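Local atomic coordinates of BauA (Acinetobacter baumannii, PDB entry 6HCP), a protein that probably carries ferric preacinetobactin across the outer membrane as a TonB-dependent siderophore receptor, supplying the bacterium with iron. Residues A[118-130]-A[339-351]. Residues are numbered along the deposited sequence; the frame is centred on the assembly and turned at random.
With EDO (1,2-ethanediol), chain P; EDO (1,2-ethanediol), chain G; EDO (1,2-ethanediol), chain L.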
loop_
_atom_site.group_PDB
_atom_site.type_symbol
_atom_site.label_atom_id
_atom_site.label_comp_id
_atom_site.label_asym_id
_atom_site.label_seq_id
_atom_site.Cartn_x
_atom_site.Cartn_y
_atom_site.Cartn_z
ATOM N N MET A 118 20.450 -33.204 8.717
ATOM C CA MET A 118 20.310 -32.689 10.072
ATOM C C MET A 118 21.541 -33.096 10.886
ATOM O O MET A 118 21.833 -34.276 10.971
ATOM C CB MET A 118 19.052 -33.202 10.767
ATOM C CG MET A 118 18.873 -32.583 12.169
ATOM S SD MET A 118 17.417 -33.207 13.029
ATOM C CE MET A 118 16.107 -32.614 11.974
ATOM N N ASN A 119 22.352 -32.109 11.283
ATOM C CA ASN A 119 23.617 -32.364 11.950
ATOM C C ASN A 119 24.438 -33.368 11.126
ATOM O O ASN A 119 25.088 -34.275 11.682
ATOM C CB ASN A 119 23.375 -32.886 13.369
ATOM C CG ASN A 119 22.604 -31.903 14.230
ATOM O OD1 ASN A 119 22.888 -30.705 14.206
ATOM N ND2 ASN A 119 21.660 -32.401 15.008
ATOM N N GLY A 120 24.379 -33.230 9.798
ATOM C CA GLY A 120 25.221 -34.004 8.880
ATOM C C GLY A 120 24.584 -35.310 8.413
ATOM O O GLY A 120 25.161 -35.985 7.557
ATOM N N LEU A 121 23.435 -35.690 8.979
ATOM C CA LEU A 121 22.768 -36.970 8.690
ATOM C C LEU A 121 21.556 -36.762 7.771
ATOM O O LEU A 121 20.658 -35.979 8.095
ATOM C CB LEU A 121 22.324 -37.611 10.011
ATOM C CG LEU A 121 21.876 -39.070 9.934
ATOM C CD1 LEU A 121 23.031 -39.985 9.520
ATOM C CD2 LEU A 121 21.292 -39.538 11.260
ATOM N N PHE A 122 21.471 -37.571 6.713
ATOM C CA PHE A 122 20.385 -37.498 5.743
ATOM C C PHE A 122 19.234 -38.424 6.176
ATOM O O PHE A 122 19.410 -39.306 7.020
ATOM C CB PHE A 122 20.953 -37.808 4.356
ATOM C CG PHE A 122 21.980 -36.814 3.883
ATOM C CD1 PHE A 122 23.322 -36.959 4.207
ATOM C CD2 PHE A 122 21.597 -35.681 3.185
ATOM C CE1 PHE A 122 24.257 -36.004 3.841
ATOM C CE2 PHE A 122 22.535 -34.728 2.812
ATOM C CZ PHE A 122 23.867 -34.906 3.104
ATOM N N GLY A 123 18.027 -38.128 5.688
ATOM C CA GLY A 123 16.847 -38.948 5.917
ATOM C C GLY A 123 16.109 -38.670 7.226
ATOM O O GLY A 123 15.264 -39.502 7.637
ATOM N N ILE A 124 16.385 -37.529 7.881
ATOM C CA ILE A 124 15.793 -37.204 9.198
ATOM C C ILE A 124 14.786 -36.040 9.102
ATOM O O ILE A 124 13.801 -35.981 9.864
ATOM C CB ILE A 124 16.893 -36.869 10.220
ATOM C CG1 ILE A 124 18.004 -37.920 10.226
ATOM C CG2 ILE A 124 16.298 -36.654 11.598
ATOM C CD1 ILE A 124 17.481 -39.316 10.487
ATOM N N THR A 125 15.125 -35.046 8.285
ATOM C CA THR A 125 14.388 -33.774 8.169
ATOM C C THR A 125 13.004 -33.984 7.572
ATOM O O THR A 125 12.732 -34.966 6.876
ATOM C CB THR A 125 15.198 -32.770 7.334
ATOM O OG1 THR A 125 15.666 -33.431 6.159
ATOM C CG2 THR A 125 16.372 -32.186 8.083
ATOM N N PRO A 126 12.075 -33.021 7.763
ATOM C CA PRO A 126 10.759 -33.107 7.136
ATOM C C PRO A 126 10.853 -33.252 5.613
ATOM O O PRO A 126 11.758 -32.706 5.003
ATOM C CB PRO A 126 10.092 -31.793 7.569
ATOM C CG PRO A 126 10.748 -31.491 8.889
ATOM C CD PRO A 126 12.196 -31.878 8.681
ATOM N N PHE A 127 9.923 -34.008 5.037
ATOM C CA PHE A 127 10.037 -34.468 3.652
ATOM C C PHE A 127 9.953 -33.302 2.651
ATOM O O PHE A 127 10.716 -33.255 1.713
ATOM C CB PHE A 127 8.933 -35.479 3.366
ATOM C CG PHE A 127 9.186 -36.381 2.186
ATOM C CD1 PHE A 127 10.055 -37.456 2.286
ATOM C CD2 PHE A 127 8.494 -36.211 0.996
ATOM C CE1 PHE A 127 10.196 -38.351 1.231
ATOM C CE2 PHE A 127 8.665 -37.082 -0.067
ATOM C CZ PHE A 127 9.530 -38.151 0.047
ATOM N N TYR A 128 9.022 -32.363 2.861
ATOM C CA TYR A 128 8.678 -31.383 1.819
ATOM C C TYR A 128 8.776 -29.929 2.310
ATOM O O TYR A 128 8.914 -29.024 1.486
ATOM C CB TYR A 128 7.268 -31.631 1.294
ATOM C CG TYR A 128 7.122 -32.691 0.241
ATOM C CD1 TYR A 128 8.135 -32.982 -0.663
ATOM C CD2 TYR A 128 5.969 -33.452 0.185
ATOM C CE1 TYR A 128 7.954 -33.917 -1.670
ATOM C CE2 TYR A 128 5.747 -34.350 -0.844
ATOM C CZ TYR A 128 6.765 -34.627 -1.736
ATOM O OH TYR A 128 6.544 -35.555 -2.698
ATOM N N ARG A 129 8.544 -29.671 3.602
ATOM C CA ARG A 129 8.696 -28.299 4.119
ATOM C C ARG A 129 9.113 -28.354 5.583
ATOM O O ARG A 129 8.567 -29.129 6.342
ATOM C CB ARG A 129 7.396 -27.499 3.954
ATOM C CG ARG A 129 7.440 -26.086 4.541
ATOM C CD ARG A 129 6.619 -25.107 3.708
ATOM N NE ARG A 129 5.245 -25.535 3.583
ATOM C CZ ARG A 129 4.599 -25.722 2.447
ATOM N NH1 ARG A 129 5.032 -25.168 1.314
ATOM N NH2 ARG A 129 3.439 -26.351 2.495
ATOM N N THR A 130 10.094 -27.520 5.934
ATOM C CA THR A 130 10.666 -27.475 7.244
ATOM C C THR A 130 10.526 -26.061 7.812
ATOM O O THR A 130 11.179 -25.141 7.333
ATOM C CB THR A 130 12.133 -27.939 7.229
ATOM O OG1 THR A 130 12.157 -29.294 6.777
ATOM C CG2 THR A 130 12.773 -27.851 8.598
ATOM N N LEU A 339 -3.647 -38.176 -3.622
ATOM C CA LEU A 339 -2.411 -38.909 -3.397
ATOM C C LEU A 339 -2.155 -38.976 -1.901
ATOM O O LEU A 339 -2.368 -38.012 -1.173
ATOM C CB LEU A 339 -1.263 -38.195 -4.122
ATOM C CG LEU A 339 0.140 -38.762 -3.866
ATOM C CD1 LEU A 339 0.247 -40.204 -4.340
ATOM C CD2 LEU A 339 1.193 -37.907 -4.557
ATOM N N ALA A 340 -1.700 -40.137 -1.435
ATOM C CA ALA A 340 -1.174 -40.248 -0.092
ATOM C C ALA A 340 0.007 -41.202 -0.142
ATOM O O ALA A 340 0.031 -42.108 -0.992
ATOM C CB ALA A 340 -2.214 -40.718 0.905
ATOM N N PHE A 341 1.011 -40.919 0.685
ATOM C CA PHE A 341 2.078 -41.894 0.867
ATOM C C PHE A 341 2.588 -41.811 2.302
ATOM O O PHE A 341 2.501 -40.781 2.986
ATOM C CB PHE A 341 3.157 -41.733 -0.211
ATOM C CG PHE A 341 3.936 -40.439 -0.169
ATOM C CD1 PHE A 341 4.985 -40.258 0.716
ATOM C CD2 PHE A 341 3.609 -39.407 -1.031
ATOM C CE1 PHE A 341 5.688 -39.057 0.758
ATOM C CE2 PHE A 341 4.323 -38.219 -1.013
ATOM C CZ PHE A 341 5.353 -38.044 -0.120
ATOM N N ASP A 342 3.040 -42.968 2.787
ATOM C CA ASP A 342 3.658 -43.114 4.087
ATOM C C ASP A 342 5.056 -43.682 3.863
ATOM O O ASP A 342 5.194 -44.656 3.112
ATOM C CB ASP A 342 2.878 -44.083 4.988
ATOM C CG ASP A 342 1.436 -43.670 5.263
ATOM O OD1 ASP A 342 1.176 -42.457 5.323
ATOM O OD2 ASP A 342 0.560 -44.560 5.235
ATOM N N VAL A 343 6.061 -43.094 4.499
ATOM C CA VAL A 343 7.429 -43.583 4.318
ATOM C C VAL A 343 8.140 -43.636 5.675
ATOM O O VAL A 343 8.025 -42.724 6.525
ATOM C CB VAL A 343 8.179 -42.792 3.232
ATOM C CG1 VAL A 343 7.916 -41.315 3.290
ATOM C CG2 VAL A 343 9.674 -43.075 3.181
ATOM N N ASP A 344 8.786 -44.781 5.915
ATOM C CA ASP A 344 9.602 -45.032 7.097
ATOM C C ASP A 344 11.073 -45.095 6.673
ATOM O O ASP A 344 11.436 -45.892 5.800
ATOM C CB ASP A 344 9.203 -46.349 7.769
ATOM C CG ASP A 344 7.844 -46.313 8.451
ATOM O OD1 ASP A 344 7.438 -45.231 8.893
ATOM O OD2 ASP A 344 7.207 -47.371 8.540
ATOM N N LYS A 345 11.900 -44.262 7.312
ATOM C CA LYS A 345 13.283 -44.062 6.935
ATOM C C LYS A 345 14.182 -44.451 8.113
ATOM O O LYS A 345 13.873 -44.138 9.257
ATOM C CB LYS A 345 13.516 -42.592 6.571
ATOM C CG LYS A 345 12.850 -42.106 5.294
ATOM C CD LYS A 345 12.643 -40.588 5.216
ATOM C CE LYS A 345 11.238 -40.212 5.658
ATOM N NZ LYS A 345 11.174 -38.882 6.299
ATOM N N LYS A 346 15.369 -44.972 7.787
ATOM C CA LYS A 346 16.449 -45.171 8.742
ATOM C C LYS A 346 17.778 -44.815 8.085
ATOM O O LYS A 346 17.964 -45.060 6.899
ATOM C CB LYS A 346 16.500 -46.639 9.189
ATOM C CG LYS A 346 15.272 -47.134 9.941
ATOM C CD LYS A 346 15.370 -48.614 10.319
ATOM C CE LYS A 346 14.025 -49.295 10.472
ATOM N NZ LYS A 346 13.116 -48.520 11.347
ATOM N N SER A 347 18.708 -44.272 8.865
ATOM C CA SER A 347 19.947 -43.821 8.302
ATOM C C SER A 347 21.059 -43.882 9.350
ATOM O O SER A 347 20.839 -43.776 10.556
ATOM C CB SER A 347 19.814 -42.429 7.707
ATOM O OG SER A 347 19.363 -41.543 8.687
ATOM N N ALA A 348 22.283 -44.016 8.859
ATOM C CA ALA A 348 23.432 -44.147 9.744
ATOM C C ALA A 348 24.670 -43.640 9.030
ATOM O O ALA A 348 24.781 -43.746 7.802
ATOM C CB ALA A 348 23.578 -45.593 10.182
ATOM N N ASP A 349 25.634 -43.190 9.832
ATOM C CA ASP A 349 26.909 -42.694 9.369
ATOM C C ASP A 349 27.890 -42.855 10.530
ATOM O O ASP A 349 27.634 -42.302 11.621
ATOM C CB ASP A 349 26.788 -41.228 8.946
ATOM C CG ASP A 349 28.077 -40.566 8.494
ATOM O OD1 ASP A 349 29.138 -41.226 8.536
ATOM O OD2 ASP A 349 28.008 -39.382 8.089
ATOM N N ALA A 350 28.910 -43.695 10.336
ATOM C CA ALA A 350 29.917 -43.976 11.373
ATOM C C ALA A 350 31.305 -43.974 10.742
ATOM O O ALA A 350 31.477 -44.340 9.582
ATOM C CB ALA A 350 29.616 -45.296 12.038
ATOM N N GLY A 351 32.309 -43.558 11.518
ATOM C CA GLY A 351 33.646 -43.533 10.997
ATOM C C GLY A 351 34.686 -43.158 12.038
ATOM O O GLY A 351 34.426 -43.143 13.237
HETATM C C1 EDO P . 27.590 -36.795 10.289
HETATM O O1 EDO P . 28.796 -37.346 10.825
HETATM C C2 EDO P . 26.393 -37.585 10.783
HETATM O O2 EDO P . 25.843 -36.920 11.923
HETATM C C1 EDO G . 23.438 -41.066 6.017
HETATM O O1 EDO G . 23.463 -39.619 6.054
HETATM C C2 EDO G . 22.400 -41.572 5.027
HETATM O O2 EDO G . 22.873 -41.452 3.673
HETATM C C1 EDO L . 4.343 -47.555 5.769
HETATM O O1 EDO L . 4.932 -47.398 7.061
HETATM C C2 EDO L . 5.473 -47.647 4.760
HETATM O O2 EDO L . 6.470 -48.577 5.199
HETATM O O HOH W 1 25.815 -38.544 6.850
HETATM O O HOH W 2 16.503 -41.968 8.496
HETATM O O HOH W 3 12.481 -36.851 4.821
#
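Ser-347 donates a hydrogen bond of 2.8 Å from OG to Phe-122 O. The hydroxyl meets the carbonyl nearly head-on, with a C=O...OG angle of 168°. OG sits between the backbone N and the carbonyl carbon of its own residue (chi1 57°), which turns it to Phe-122. Ile-124 CD1 lies 3.4 Å from Ser-347 OG, and Leu-121 CG packs on the same atom. Water 2 donates to both Ser-347 OG and Gly-123 O.

Six residues earlier on the barrel strand, Phe-341 meets Phe-127 from the opposite direction. Phe-127 CE2 lies 3.4 Å from Phe-341 CZ, and the ring planes are inclined at 59°. Tyr-128 touches the same end of Phe-341 through CE2 and OH. The Tyr-128 ring carries Phe-127 CD2 over its centre.

The contact joins plug and barrel of a TonB-dependent receptor. Residues 118-130 belong to the plug inside the barrel; 339-351 are part of the long barrel strand 331-358. Much of the polar joining is through water. Water 3 donates to Thr-125 O and accepts from Lys-345 NZ, 2.8 Å from each. Water 1 donates to Gly-120 O and Asp-349 OD2. It is also hydrogen-bonded to O1 of the chain G ethanediol, probably from the crystallisation liquor. Phe-122 N donates to that O1 at 2.9 Å.

A type I' beta turn from Met-118 to Leu-121 precedes Phe-122. In the next shell, Asp-349 has its strongest polar partner in Tyr-305. Ser-311 and Thr-313 of the adjacent barrel strand bind Lys-345 NZ, and Ser-311 OG also bonds Gly-123 O. Asp-287 OD1 holds Phe-127 N.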